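Local coordinates for SusD superfamily protein (PDB 3MYV) that probably binds polysaccharide at the bacterial outer membrane as a SusD-like protein, at residues W265-N270 with A323-N328; A236-E241 with L312-G317; A142-H147 with P156-A161. All blocks are in the same frame, centred on the assembly; numbering follows the deposited sequence.

Interaction 1. Residues W265-N270 with A323-N328. With NA (sodium ion), chain C.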
ATOM      1  N   TRP A 265       5.734  10.268   6.658  1.00 13.46           N
ATOM      2  CA  TRP A 265       6.506   9.841   5.480  1.00 14.80           C
ATOM      3  C   TRP A 265       7.087  11.023   4.690  1.00 16.03           C
ATOM      4  O   TRP A 265       8.234  10.972   4.244  1.00 13.42           O
ATOM      5  CB  TRP A 265       5.584   9.019   4.576  1.00 14.04           C
ATOM      6  CG  TRP A 265       6.216   8.227   3.431  1.00 12.65           C
ATOM      7  CD1 TRP A 265       5.749   8.175   2.156  1.00 13.14           C
ATOM      8  CD2 TRP A 265       7.343   7.336   3.482  1.00 12.61           C
ATOM      9  NE1 TRP A 265       6.507   7.318   1.400  1.00 11.93           N
ATOM     10  CE2 TRP A 265       7.477   6.768   2.191  1.00 12.08           C
ATOM     11  CE3 TRP A 265       8.226   6.931   4.487  1.00 12.07           C
ATOM     12  CZ2 TRP A 265       8.479   5.870   1.877  1.00 12.84           C
ATOM     13  CZ3 TRP A 265       9.223   6.018   4.170  1.00 16.70           C
ATOM     14  CH2 TRP A 265       9.340   5.500   2.883  1.00 15.42           C
ATOM     15  N   GLY A 266       6.299  12.089   4.543  1.00 11.82           N
ATOM     16  CA  GLY A 266       6.751  13.297   3.871  1.00 15.35           C
ATOM     17  C   GLY A 266       7.978  13.952   4.477  1.00 13.50           C
ATOM     18  O   GLY A 266       8.844  14.437   3.764  1.00 14.18           O
ATOM     19  N   TYR A 267       8.077  13.941   5.794  1.00 15.39           N
ATOM     20  CA  TYR A 267       9.229  14.518   6.468  1.00 13.47           C
ATOM     21  C   TYR A 267      10.396  13.556   6.554  1.00 14.89           C
ATOM     22  O   TYR A 267      11.553  13.962   6.420  1.00 12.97           O
ATOM     23  CB  TYR A 267       8.824  15.029   7.848  1.00 17.66           C
ATOM     24  CG  TYR A 267       9.757  16.021   8.480  1.00 12.61           C
ATOM     25  CD1 TYR A 267      10.847  15.604   9.240  1.00 12.91           C
ATOM     26  CD2 TYR A 267       9.519  17.393   8.393  1.00 10.20           C
ATOM     27  CE1 TYR A 267      11.686  16.527   9.880  1.00 11.15           C
ATOM     28  CE2 TYR A 267      10.350  18.299   9.003  1.00  9.49           C
ATOM     29  CZ  TYR A 267      11.444  17.873   9.762  1.00 14.11           C
ATOM     30  OH  TYR A 267      12.262  18.813  10.410  1.00 15.34           O
ATOM     31  N   LEU A 268      10.101  12.266   6.686  1.00 12.87           N
ATOM     32  CA  LEU A 268      11.172  11.256   6.727  1.00 12.94           C
ATOM     33  C   LEU A 268      11.941  11.148   5.419  1.00 12.34           C
ATOM     34  O   LEU A 268      13.156  10.979   5.434  1.00 13.80           O
ATOM     35  CB  LEU A 268      10.591   9.894   7.081  1.00 12.41           C
ATOM     36  CG  LEU A 268       9.916   9.765   8.441  1.00 13.94           C
ATOM     37  CD1 LEU A 268       9.300   8.347   8.507  1.00 22.24           C
ATOM     38  CD2 LEU A 268      10.898   9.997   9.562  1.00 15.86           C
ATOM     39  N   LEU A 269      11.249  11.212   4.281  1.00 13.47           N
ATOM     40  CA  LEU A 269      11.906  11.056   2.972  1.00 12.79           C
ATOM     41  C   LEU A 269      12.641  12.333   2.536  1.00 14.91           C
ATOM     42  O   LEU A 269      13.448  12.314   1.618  1.00 15.01           O
ATOM     43  CB  LEU A 269      10.904  10.681   1.881  1.00 12.61           C
ATOM     44  CG  LEU A 269      10.402   9.231   1.810  1.00 16.23           C
ATOM     45  CD1 LEU A 269       9.713   9.015   0.488  1.00 14.66           C
ATOM     46  CD2 LEU A 269      11.533   8.221   1.978  1.00 14.36           C
ATOM     47  N   ASN A 270      12.293  13.448   3.134  1.00 12.59           N
ATOM     48  CA  ASN A 270      12.811  14.738   2.667  1.00 15.05           C
ATOM     49  C   ASN A 270      14.247  14.977   3.141  1.00 15.40           C
ATOM     50  O   ASN A 270      14.568  14.825   4.321  1.00 14.75           O
ATOM     51  CB  ASN A 270      11.892  15.858   3.149  1.00 12.53           C
ATOM     52  CG  ASN A 270      12.099  17.127   2.417  1.00 11.74           C
ATOM     53  OD1 ASN A 270      13.078  17.851   2.651  1.00 15.15           O
ATOM     54  ND2 ASN A 270      11.133  17.473   1.542  1.00 11.36           N
ATOM     55  N   ALA A 323      11.177  20.813   4.733  1.00 15.07           N
ATOM     56  CA  ALA A 323      10.472  19.533   4.717  1.00 15.03           C
ATOM     57  C   ALA A 323       9.065  19.751   5.235  1.00 16.16           C
ATOM     58  O   ALA A 323       8.891  20.414   6.244  1.00 12.97           O
ATOM     59  CB  ALA A 323      11.190  18.479   5.546  1.00 16.35           C
ATOM     60  N   PRO A 324       8.064  19.196   4.548  1.00 16.40           N
ATOM     61  CA  PRO A 324       6.664  19.397   4.928  1.00 17.51           C
ATOM     62  C   PRO A 324       6.182  18.521   6.107  1.00 14.57           C
ATOM     63  O   PRO A 324       6.545  17.352   6.226  1.00 14.81           O
ATOM     64  CB  PRO A 324       5.923  19.009   3.641  1.00 17.18           C
ATOM     65  CG  PRO A 324       6.750  17.912   3.088  1.00 19.94           C
ATOM     66  CD  PRO A 324       8.184  18.282   3.394  1.00 18.90           C
ATOM     67  N   LEU A 325       5.332  19.084   6.949  1.00 15.62           N
ATOM     68  CA  LEU A 325       4.720  18.343   8.069  1.00 16.28           C
ATOM     69  C   LEU A 325       3.332  17.779   7.723  1.00 15.40           C
ATOM     70  O   LEU A 325       2.777  16.960   8.476  1.00 17.78           O
ATOM     71  CB  LEU A 325       4.608  19.270   9.296  1.00 19.56           C
ATOM     72  CG  LEU A 325       5.924  19.827   9.859  1.00 15.98           C
ATOM     73  CD1 LEU A 325       5.705  20.939  10.877  1.00 17.40           C
ATOM     74  CD2 LEU A 325       6.763  18.733  10.479  1.00 16.22           C
ATOM     75  N   GLU A 326       2.760  18.223   6.605  1.00 14.35           N
ATOM     76  CA  GLU A 326       1.327  18.068   6.362  1.00 14.74           C
ATOM     77  C   GLU A 326       0.988  17.241   5.123  1.00 15.25           C
ATOM     78  O   GLU A 326      -0.159  17.250   4.679  1.00 17.85           O
ATOM     79  CB  GLU A 326       0.683  19.450   6.229  1.00 16.55           C
ATOM     80  CG  GLU A 326       0.867  20.153   4.881  1.00 18.10           C
ATOM     81  CD  GLU A 326       2.120  21.038   4.769  1.00 26.27           C
ATOM     82  OE1 GLU A 326       3.182  20.697   5.341  1.00 23.41           O
ATOM     83  OE2 GLU A 326       2.039  22.086   4.069  1.00 29.01           O
ATOM     84  N   CYS A 327       1.961  16.532   4.553  1.00 16.30           N
ATOM     85  CA  CYS A 327       1.675  15.743   3.341  1.00 14.38           C
ATOM     86  C   CYS A 327       0.750  14.575   3.626  1.00 14.14           C
ATOM     87  O   CYS A 327       0.953  13.856   4.595  1.00 14.62           O
ATOM     88  CB  CYS A 327       2.946  15.185   2.718  1.00 15.30           C
ATOM     89  SG  CYS A 327       4.019  16.470   2.018  1.00 21.89           S
ATOM     90  N   ASN A 328      -0.233  14.392   2.747  1.00 14.12           N
ATOM     91  CA  ASN A 328      -1.121  13.246   2.719  1.00 14.75           C
ATOM     92  C   ASN A 328      -0.419  12.063   2.025  1.00 16.68           C
ATOM     93  O   ASN A 328       0.353  12.254   1.084  1.00 19.07           O
ATOM     94  CB  ASN A 328      -2.403  13.604   1.950  1.00 15.00           C
ATOM     95  CG  ASN A 328      -3.289  14.599   2.675  1.00 18.10           C
ATOM     96  OD1 ASN A 328      -2.896  15.186   3.698  1.00 18.07           O
ATOM     97  ND2 ASN A 328      -4.522  14.789   2.151  1.00 17.55           N
TER
HETATM   98 NA    NA C 502       1.017  16.637  10.195  1.00 19.09          NA
HETATM   99  O   HOH W   1       3.402  12.083   4.909  1.00 16.22           O
HETATM  100  O   HOH W   2       2.171  18.123  11.767  1.00 16.45           O

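Interaction 2. Residues A236-E241 with L312-G317. With EDO (1,2-ethanediol), chain H.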
ATOM      1  N   ALA A 236       3.112  18.822 -10.292  1.00 16.43           N
ATOM      2  CA  ALA A 236       2.234  19.667  -9.447  1.00 16.08           C
ATOM      3  C   ALA A 236       1.150  18.874  -8.710  1.00 15.37           C
ATOM      4  O   ALA A 236       0.603  19.335  -7.680  1.00 14.92           O
ATOM      5  CB  ALA A 236       1.588  20.817 -10.286  1.00 17.55           C
ATOM      6  N   ALA A 237       0.809  17.692  -9.228  1.00 14.35           N
ATOM      7  CA  ALA A 237      -0.232  16.852  -8.633  1.00 14.69           C
ATOM      8  C   ALA A 237       0.201  16.244  -7.294  1.00 13.35           C
ATOM      9  O   ALA A 237      -0.641  15.780  -6.512  1.00 14.15           O
ATOM     10  CB  ALA A 237      -0.666  15.733  -9.625  1.00 13.52           C
ATOM     11  N   TRP A 238       1.509  16.277  -7.031  1.00 14.45           N
ATOM     12  CA  TRP A 238       2.081  15.751  -5.785  1.00 14.22           C
ATOM     13  C   TRP A 238       2.274  16.794  -4.704  1.00 14.25           C
ATOM     14  O   TRP A 238       2.841  16.487  -3.647  1.00 14.46           O
ATOM     15  CB  TRP A 238       3.408  15.012  -6.073  1.00 14.55           C
ATOM     16  CG  TRP A 238       3.167  13.783  -6.841  1.00 13.60           C
ATOM     17  CD1 TRP A 238       3.311  13.608  -8.190  1.00 13.19           C
ATOM     18  CD2 TRP A 238       2.638  12.550  -6.334  1.00 16.30           C
ATOM     19  NE1 TRP A 238       2.940  12.327  -8.539  1.00 13.47           N
ATOM     20  CE2 TRP A 238       2.518  11.668  -7.418  1.00 14.98           C
ATOM     21  CE3 TRP A 238       2.284  12.098  -5.053  1.00 18.81           C
ATOM     22  CZ2 TRP A 238       2.039  10.370  -7.269  1.00 14.50           C
ATOM     23  CZ3 TRP A 238       1.805  10.821  -4.913  1.00 15.47           C
ATOM     24  CH2 TRP A 238       1.691   9.971  -6.006  1.00 17.73           C
ATOM     25  N   SER A 239       1.752  17.998  -4.932  1.00 16.62           N
ATOM     26  CA  SER A 239       1.872  19.089  -3.989  1.00 15.72           C
ATOM     27  C   SER A 239       0.830  19.041  -2.877  1.00 16.35           C
ATOM     28  O   SER A 239      -0.328  18.669  -3.099  1.00 14.62           O
ATOM     29  CB  SER A 239       1.715  20.429  -4.724  1.00 18.49           C
ATOM     30  OG  SER A 239       1.758  21.519  -3.818  1.00 19.71           O
ATOM     31  N   VAL A 240       1.226  19.544  -1.714  1.00 16.03           N
ATOM     32  CA  VAL A 240       0.302  19.822  -0.624  1.00 16.48           C
ATOM     33  C   VAL A 240      -0.788  20.807  -1.023  1.00 17.55           C
ATOM     34  O   VAL A 240      -1.798  20.911  -0.340  1.00 18.21           O
ATOM     35  CB  VAL A 240       1.027  20.381   0.637  1.00 19.99           C
ATOM     36  CG1 VAL A 240       2.023  19.369   1.172  1.00 16.51           C
ATOM     37  CG2 VAL A 240       1.713  21.736   0.340  1.00 19.17           C
ATOM     38  N   GLU A 241      -0.564  21.555  -2.095  1.00 19.59           N
ATOM     39  CA  GLU A 241      -1.574  22.471  -2.608  1.00 20.05           C
ATOM     40  C   GLU A 241      -2.556  21.782  -3.540  1.00 21.14           C
ATOM     41  O   GLU A 241      -3.435  22.431  -4.063  1.00 20.09           O
ATOM     42  CB  GLU A 241      -0.901  23.655  -3.324  1.00 22.41           C
ATOM     43  CG  GLU A 241       0.108  24.386  -2.443  1.00 25.99           C
ATOM     44  CD  GLU A 241       0.629  25.681  -3.054  1.00 37.06           C
ATOM     45  OE1 GLU A 241       1.203  25.645  -4.160  1.00 41.09           O
ATOM     46  OE2 GLU A 241       0.478  26.731  -2.402  1.00 41.18           O
ATOM     47  N   LEU A 312      13.882  11.353  -3.085  1.00 13.60           N
ATOM     48  CA  LEU A 312      12.604  11.328  -3.755  1.00 12.53           C
ATOM     49  C   LEU A 312      11.754  12.467  -3.204  1.00 13.71           C
ATOM     50  O   LEU A 312      11.360  12.465  -2.043  1.00 14.84           O
ATOM     51  CB  LEU A 312      11.859  10.015  -3.534  1.00 14.08           C
ATOM     52  CG  LEU A 312      10.501   9.920  -4.244  1.00 11.93           C
ATOM     53  CD1 LEU A 312      10.686   9.951  -5.763  1.00 10.94           C
ATOM     54  CD2 LEU A 312       9.744   8.631  -3.776  1.00 13.26           C
ATOM     55  N   TYR A 313      11.446  13.406  -4.075  1.00 15.62           N
ATOM     56  CA  TYR A 313      10.636  14.527  -3.721  1.00 13.50           C
ATOM     57  C   TYR A 313       9.230  14.372  -4.319  1.00 15.94           C
ATOM     58  O   TYR A 313       8.751  15.156  -5.150  1.00 12.66           O
ATOM     59  CB  TYR A 313      11.352  15.798  -4.154  1.00 14.09           C
ATOM     60  CG  TYR A 313      10.768  17.062  -3.588  1.00 14.34           C
ATOM     61  CD1 TYR A 313      10.123  17.073  -2.340  1.00 14.73           C
ATOM     62  CD2 TYR A 313      10.897  18.262  -4.266  1.00 20.19           C
ATOM     63  CE1 TYR A 313       9.632  18.230  -1.808  1.00 17.09           C
ATOM     64  CE2 TYR A 313      10.368  19.455  -3.733  1.00 16.63           C
ATOM     65  CZ  TYR A 313       9.740  19.414  -2.515  1.00 21.70           C
ATOM     66  OH  TYR A 313       9.241  20.576  -1.973  1.00 20.99           O
ATOM     67  N   LYS A 314       8.564  13.330  -3.848  1.00 14.45           N
ATOM     68  CA  LYS A 314       7.214  13.019  -4.253  1.00 15.07           C
ATOM     69  C   LYS A 314       6.181  13.604  -3.288  1.00 16.37           C
ATOM     70  O   LYS A 314       5.050  13.843  -3.686  1.00 14.07           O
ATOM     71  CB  LYS A 314       7.048  11.497  -4.432  1.00 16.13           C
ATOM     72  CG  LYS A 314       5.648  11.067  -4.776  1.00 18.83           C
ATOM     73  CD  LYS A 314       5.561   9.591  -5.129  1.00 15.79           C
ATOM     74  CE  LYS A 314       5.627   9.321  -6.594  1.00 15.01           C
ATOM     75  NZ  LYS A 314       5.448   7.846  -7.016  1.00 10.03           N
ATOM     76  N   LEU A 315       6.554  13.857  -2.035  1.00 15.27           N
ATOM     77  CA  LEU A 315       5.648  14.502  -1.113  1.00 16.44           C
ATOM     78  C   LEU A 315       6.100  15.954  -0.992  1.00 14.84           C
ATOM     79  O   LEU A 315       7.022  16.304  -0.220  1.00 13.21           O
ATOM     80  CB  LEU A 315       5.643  13.755   0.238  1.00 14.97           C
ATOM     81  CG  LEU A 315       5.132  12.297   0.112  1.00 17.45           C
ATOM     82  CD1 LEU A 315       6.290  11.248  -0.079  1.00 16.84           C
ATOM     83  CD2 LEU A 315       4.315  11.901   1.306  1.00 14.79           C
ATOM     84  N   ARG A 316       5.454  16.799  -1.783  1.00 15.25           N
ATOM     85  CA  ARG A 316       6.013  18.101  -2.105  1.00 16.48           C
ATOM     86  C   ARG A 316       5.336  19.202  -1.275  1.00 17.57           C
ATOM     87  O   ARG A 316       4.123  19.353  -1.297  1.00 17.91           O
ATOM     88  CB  ARG A 316       5.853  18.375  -3.612  1.00 15.75           C
ATOM     89  CG  ARG A 316       6.561  17.340  -4.507  1.00 18.74           C
ATOM     90  CD  ARG A 316       6.395  17.626  -6.015  1.00 16.41           C
ATOM     91  NE  ARG A 316       7.202  18.753  -6.481  1.00 13.93           N
ATOM     92  CZ  ARG A 316       8.467  18.669  -6.894  1.00 15.32           C
ATOM     93  NH1 ARG A 316       9.123  17.497  -6.903  1.00 15.02           N
ATOM     94  NH2 ARG A 316       9.087  19.775  -7.327  1.00 14.97           N
ATOM     95  N   GLY A 317       6.134  19.984  -0.567  1.00 17.68           N
ATOM     96  CA  GLY A 317       5.618  21.119   0.181  1.00 21.72           C
ATOM     97  C   GLY A 317       5.650  22.343  -0.709  1.00 20.19           C
ATOM     98  O   GLY A 317       5.907  22.236  -1.897  1.00 19.90           O
TER
HETATM   99  C1  EDO H 509      -1.682  11.373  -6.254  1.00 30.33           C
HETATM  100  O1  EDO H 509      -3.095  11.584  -6.169  1.00 20.17           O
HETATM  101  C2  EDO H 509      -0.942  12.710  -6.327  1.00 20.99           C
HETATM  102  O2  EDO H 509      -1.132  13.416  -5.108  1.00 23.09           O
HETATM  103  O   HOH W   3       4.296  22.236  -4.105  1.00 20.35           O

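Interaction 3. Residues A142-H147 with P156-A161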
ATOM      1  N   ALA A 142      -1.436 -13.971   9.608  1.00 14.32           N
ATOM      2  CA  ALA A 142      -1.660 -13.460  10.945  1.00 14.78           C
ATOM      3  C   ALA A 142      -2.908 -14.158  11.491  1.00 15.00           C
ATOM      4  O   ALA A 142      -3.631 -14.843  10.744  1.00 13.04           O
ATOM      5  CB  ALA A 142      -1.883 -11.964  10.890  1.00 14.64           C
ATOM      6  N   PRO A 143      -3.183 -13.988  12.792  1.00 17.48           N
ATOM      7  CA  PRO A 143      -4.521 -14.324  13.275  1.00 17.22           C
ATOM      8  C   PRO A 143      -5.570 -13.566  12.455  1.00 17.66           C
ATOM      9  O   PRO A 143      -5.333 -12.419  12.036  1.00 16.84           O
ATOM     10  CB  PRO A 143      -4.494 -13.845  14.738  1.00 18.71           C
ATOM     11  CG  PRO A 143      -3.099 -13.913  15.116  1.00 20.37           C
ATOM     12  CD  PRO A 143      -2.312 -13.529  13.882  1.00 15.75           C
ATOM     13  N   LEU A 144      -6.694 -14.223  12.194  1.00 16.50           N
ATOM     14  CA  LEU A 144      -7.693 -13.726  11.257  1.00 17.05           C
ATOM     15  C   LEU A 144      -8.885 -13.166  12.015  1.00 16.91           C
ATOM     16  O   LEU A 144      -9.630 -13.930  12.656  1.00 17.90           O
ATOM     17  CB  LEU A 144      -8.125 -14.895  10.352  1.00 17.34           C
ATOM     18  CG  LEU A 144      -9.221 -14.611   9.314  1.00 21.37           C
ATOM     19  CD1 LEU A 144      -8.839 -13.439   8.454  1.00 20.68           C
ATOM     20  CD2 LEU A 144      -9.525 -15.867   8.455  1.00 14.57           C
ATOM     21  N   ILE A 145      -9.087 -11.851  11.967  1.00 16.33           N
ATOM     22  CA  ILE A 145     -10.210 -11.216  12.683  1.00 15.80           C
ATOM     23  C   ILE A 145     -11.416 -11.153  11.757  1.00 17.39           C
ATOM     24  O   ILE A 145     -11.755 -10.100  11.172  1.00 15.07           O
ATOM     25  CB  ILE A 145      -9.834  -9.810  13.234  1.00 15.16           C
ATOM     26  CG1 ILE A 145      -8.444  -9.842  13.906  1.00 12.69           C
ATOM     27  CG2 ILE A 145     -10.871  -9.297  14.220  1.00 14.90           C
ATOM     28  CD1 ILE A 145      -8.273 -10.915  15.017  1.00 14.84           C
ATOM     29  N   ASP A 146     -12.043 -12.313  11.617  1.00 16.70           N
ATOM     30  CA  ASP A 146     -13.184 -12.510  10.753  1.00 17.67           C
ATOM     31  C   ASP A 146     -14.459 -12.617  11.568  1.00 17.20           C
ATOM     32  O   ASP A 146     -15.466 -13.103  11.071  1.00 17.56           O
ATOM     33  CB  ASP A 146     -12.993 -13.734   9.844  1.00 16.53           C
ATOM     34  CG  ASP A 146     -12.905 -15.054  10.616  1.00 23.14           C
ATOM     35  OD1 ASP A 146     -12.835 -15.010  11.849  1.00 17.97           O
ATOM     36  OD2 ASP A 146     -12.895 -16.141   9.978  1.00 20.49           O
ATOM     37  N   HIS A 147     -14.408 -12.137  12.806  1.00 17.47           N
ATOM     38  CA  HIS A 147     -15.544 -12.151  13.725  1.00 20.05           C
ATOM     39  C   HIS A 147     -15.260 -11.246  14.911  1.00 16.84           C
ATOM     40  O   HIS A 147     -14.122 -10.781  15.108  1.00 17.03           O
ATOM     41  CB  HIS A 147     -15.774 -13.560  14.273  1.00 21.08           C
ATOM     42  CG  HIS A 147     -14.605 -14.090  15.041  1.00 18.95           C
ATOM     43  ND1 HIS A 147     -13.470 -14.565  14.422  1.00 20.60           N
ATOM     44  CD2 HIS A 147     -14.387 -14.202  16.371  1.00 20.33           C
ATOM     45  CE1 HIS A 147     -12.608 -14.961  15.342  1.00 21.57           C
ATOM     46  NE2 HIS A 147     -13.140 -14.746  16.535  1.00 17.38           N
ATOM     47  N   PRO A 156      -6.180 -17.958  16.873  1.00 18.18           N
ATOM     48  CA  PRO A 156      -4.929 -18.542  16.438  1.00 17.53           C
ATOM     49  C   PRO A 156      -4.514 -17.905  15.102  1.00 17.29           C
ATOM     50  O   PRO A 156      -5.274 -17.153  14.521  1.00 17.41           O
ATOM     51  CB  PRO A 156      -5.314 -20.012  16.224  1.00 18.63           C
ATOM     52  CG  PRO A 156      -6.747 -19.926  15.757  1.00 21.34           C
ATOM     53  CD  PRO A 156      -7.316 -18.875  16.659  1.00 19.34           C
ATOM     54  N   ARG A 157      -3.348 -18.270  14.599  1.00 17.11           N
ATOM     55  CA  ARG A 157      -2.974 -17.912  13.255  1.00 15.97           C
ATOM     56  C   ARG A 157      -3.842 -18.712  12.297  1.00 15.17           C
ATOM     57  O   ARG A 157      -4.120 -19.882  12.529  1.00 16.96           O
ATOM     58  CB  ARG A 157      -1.496 -18.187  13.011  1.00 16.61           C
ATOM     59  CG  ARG A 157      -0.555 -17.349  13.869  1.00 19.40           C
ATOM     60  CD  ARG A 157       0.886 -17.632  13.557  1.00 16.27           C
ATOM     61  NE  ARG A 157       1.279 -17.093  12.265  1.00 10.43           N
ATOM     62  CZ  ARG A 157       2.481 -17.208  11.702  1.00 13.69           C
ATOM     63  NH1 ARG A 157       3.474 -17.904  12.268  1.00 16.07           N
ATOM     64  NH2 ARG A 157       2.693 -16.627  10.537  1.00 15.20           N
ATOM     65  N   SER A 158      -4.316 -18.059  11.237  1.00 13.92           N
ATOM     66  CA  SER A 158      -4.945 -18.762  10.146  1.00 14.83           C
ATOM     67  C   SER A 158      -4.000 -18.774   8.942  1.00 14.95           C
ATOM     68  O   SER A 158      -2.990 -18.075   8.971  1.00 16.08           O
ATOM     69  CB  SER A 158      -6.265 -18.078   9.811  1.00 14.58           C
ATOM     70  OG  SER A 158      -7.250 -18.479  10.729  1.00 18.25           O
ATOM     71  N   THR A 159      -4.306 -19.554   7.895  1.00 15.90           N
ATOM     72  CA  THR A 159      -3.455 -19.571   6.705  1.00 17.34           C
ATOM     73  C   THR A 159      -3.678 -18.293   5.899  1.00 15.67           C
ATOM     74  O   THR A 159      -4.666 -17.586   6.071  1.00 15.27           O
ATOM     75  CB  THR A 159      -3.688 -20.792   5.785  1.00 16.10           C
ATOM     76  OG1 THR A 159      -5.024 -20.756   5.264  1.00 17.47           O
ATOM     77  CG2 THR A 159      -3.460 -22.110   6.560  1.00 20.56           C
ATOM     78  N   VAL A 160      -2.734 -18.013   5.023  1.00 17.23           N
ATOM     79  CA  VAL A 160      -2.849 -16.913   4.072  1.00 15.05           C
ATOM     80  C   VAL A 160      -4.087 -17.133   3.191  1.00 16.14           C
ATOM     81  O   VAL A 160      -4.883 -16.202   2.990  1.00 16.61           O
ATOM     82  CB  VAL A 160      -1.522 -16.780   3.262  1.00 16.93           C
ATOM     83  CG1 VAL A 160      -1.658 -15.903   1.989  1.00 13.18           C
ATOM     84  CG2 VAL A 160      -0.445 -16.216   4.172  1.00 14.22           C
ATOM     85  N   ALA A 161      -4.273 -18.364   2.717  1.00 15.74           N
ATOM     86  CA  ALA A 161      -5.470 -18.730   1.899  1.00 16.46           C
ATOM     87  C   ALA A 161      -6.771 -18.421   2.644  1.00 16.67           C
ATOM     88  O   ALA A 161      -7.667 -17.800   2.080  1.00 15.78           O
ATOM     89  CB  ALA A 161      -5.438 -20.200   1.470  1.00 17.19           C
TER
HETATM   90  O   HOH W   4      -4.528 -15.375   8.193  1.00 17.50           O
HETATM   91  O   HOH W   5      -7.428 -16.961  12.993  1.00 17.03           O

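Interaction 1. Residues W265-N270 with A323-N328
The carbonyl oxygen of Cys327 is gripped by two donors, Asn254 ND2 and a water 3.0 Å from Cys327 O; the same water accepts the backbone N-H of Gly266, with Gly266 N 2.9 Å away. The water is the polar link between helix 265-268 and the loop 323-328; no direct hydrogen bond spans the two segments. Gly266 lets the backbones close in, Gly266 CA standing 4.4 Å from Cys327 CB, where a CB on the helix would be tight. Tyr267 carries the apolar part. Its ring, with CG set anti to the backbone N (chi1 -161°), reaches the loop so that Tyr267 CD2 lies 3.5 Å from Ala323 CB and 3.7 Å from Leu325 CD2, both met obliquely, while Pro324 O sits at the ring edge, in its plane. Cutting Tyr267 back to a serine would probably leave the methyls of Ala323 and Leu325 without their apolar partner and open a gap beside the loop. The carboxamide of Asn270 covers Ala323 CB, and Asn270 ND2 lies 3.6 Å from Pro324 CD; its OD1 accepts from Tyr272 N, which helps to set the turn of the amide. Leu325 O binds sodium at 2.5 Å, together with a water, Asn254 OD1 and the carbonyls of Ser255, Asp258 and Pro260. Asn254 thus serves both the ion and Cys327, and the loop contributes one ligand to a sodium site made largely of main-chain carbonyls.

Interaction 2. Residues A236-E241 with L312-G317
A single beta bridge, Ser239 with Arg316, joins two otherwise irregular loops of the SusD-family region. Its two backbone hydrogen bonds both involve Arg316: Arg316 N donates to Trp238 O at 3.2 Å, and Val240 N donates to Arg316 O at 2.9 Å. Ser239 CA adds a CA-H...O contact to that same carbonyl oxygen, against which Val240 CG1 also presses. Beside the bridge, the indole of Trp238 meets Lys314 by a CH-pi contact: Lys314 CG stands over one face of the six-membered ring, 20° off its normal, and the bent aliphatic chain (chi3 -96°) carries CE on along the ring to Trp238 CZ2 at 3.8 Å. The ammonium runs past the indole to Val392 O and a salt bridge with Glu394. Over the opposite indole face lies C2 of an ethanediol, probably from the crystallisation liquor, whose O2 donates to Ala237 O at 2.8 Å. The bridge continues into an ST turn, in which Ser239 OG accepts from Glu241 N at 2.9 Å; a water ties this hydroxyl back across the contact, donating to Gly317 O. Arg316 folds along its own loop: its CD packs 4.0 Å from Trp238 CB, its CG rests over the centre of the Tyr313 ring, and Arg316 NH1 reaches Tyr313 O at 2.9 Å, a bond in the carbonyl plane though tilted 22° out of the guanidinium plane.

Interaction 3. Residues A142-H147 with P156-A161
The two segments run antiparallel but pair only loosely, with Pro143 CA and Arg157 CA 3.9 Å apart and a weak bond of 3.3 Å from Ser158 N to Ala142 O. Pro143 has no N-H to give; instead its CA makes a CA-H...O contact of 3.2 Å with Pro156 O. One residue on, where the strands separate, a water fills in for direct pairing: it accepts from Leu144 N at 2.9 Å, donates to Pro156 O at 2.6 Å, and hydrogen-bonds Ser158 OG at 2.7 Å. A second water sits within hydrogen-bonding distance of both Ala142 O and Thr159 O. With OG anti to the carbonyl carbon (chi1 -80°), the Ser158 hydroxyl lies against the Leu144 side chain, Ser158 OG 3.7 Å from Leu144 CB, and within reach of the first water. The Leu144 side chain also packs on Ala163 and Phe166 of helix 160-177. Arg157 lays its CG 4.2 Å from Pro143 CD, and its guanidinium bonds back to Gly141 O in the first strand and out to Glu446 O and Asn448 OD1, joining the strand pair to the C-terminal part of the chain. Thr159 ends this weakly bonded strand and is the N-cap of helix 160-177. With Pro143 offering no N-H at the pair, the one weak direct bond between the two segments is supplemented by water, which bridges Leu144 N, Pro156 O and Ser158 OG.

In the fold
Interaction 3 comes first along the chain, closing before the others open, and joins strands 140-143 and 157-159 ahead of helix 160-177. Interactions 1 and 2 lie on the opposite side of the chain's centre, their centres about 34 and 37 Å from that of interaction 3. Interactions 1 and 2 are about 9 Å apart, centre to centre, and their segments alternate: 236-241, 265-270, 312-317, 323-328. They touch directly, as Cys327 SG packs on Val240 CG1 and Leu315 CB, so the loop between strands 307-312 and 329-333 holds both 236-241 and the helix 265-268. The sodium-site loop and the bridged loops thus pack as one unit in the SusD-family region, remote from the early strand pair.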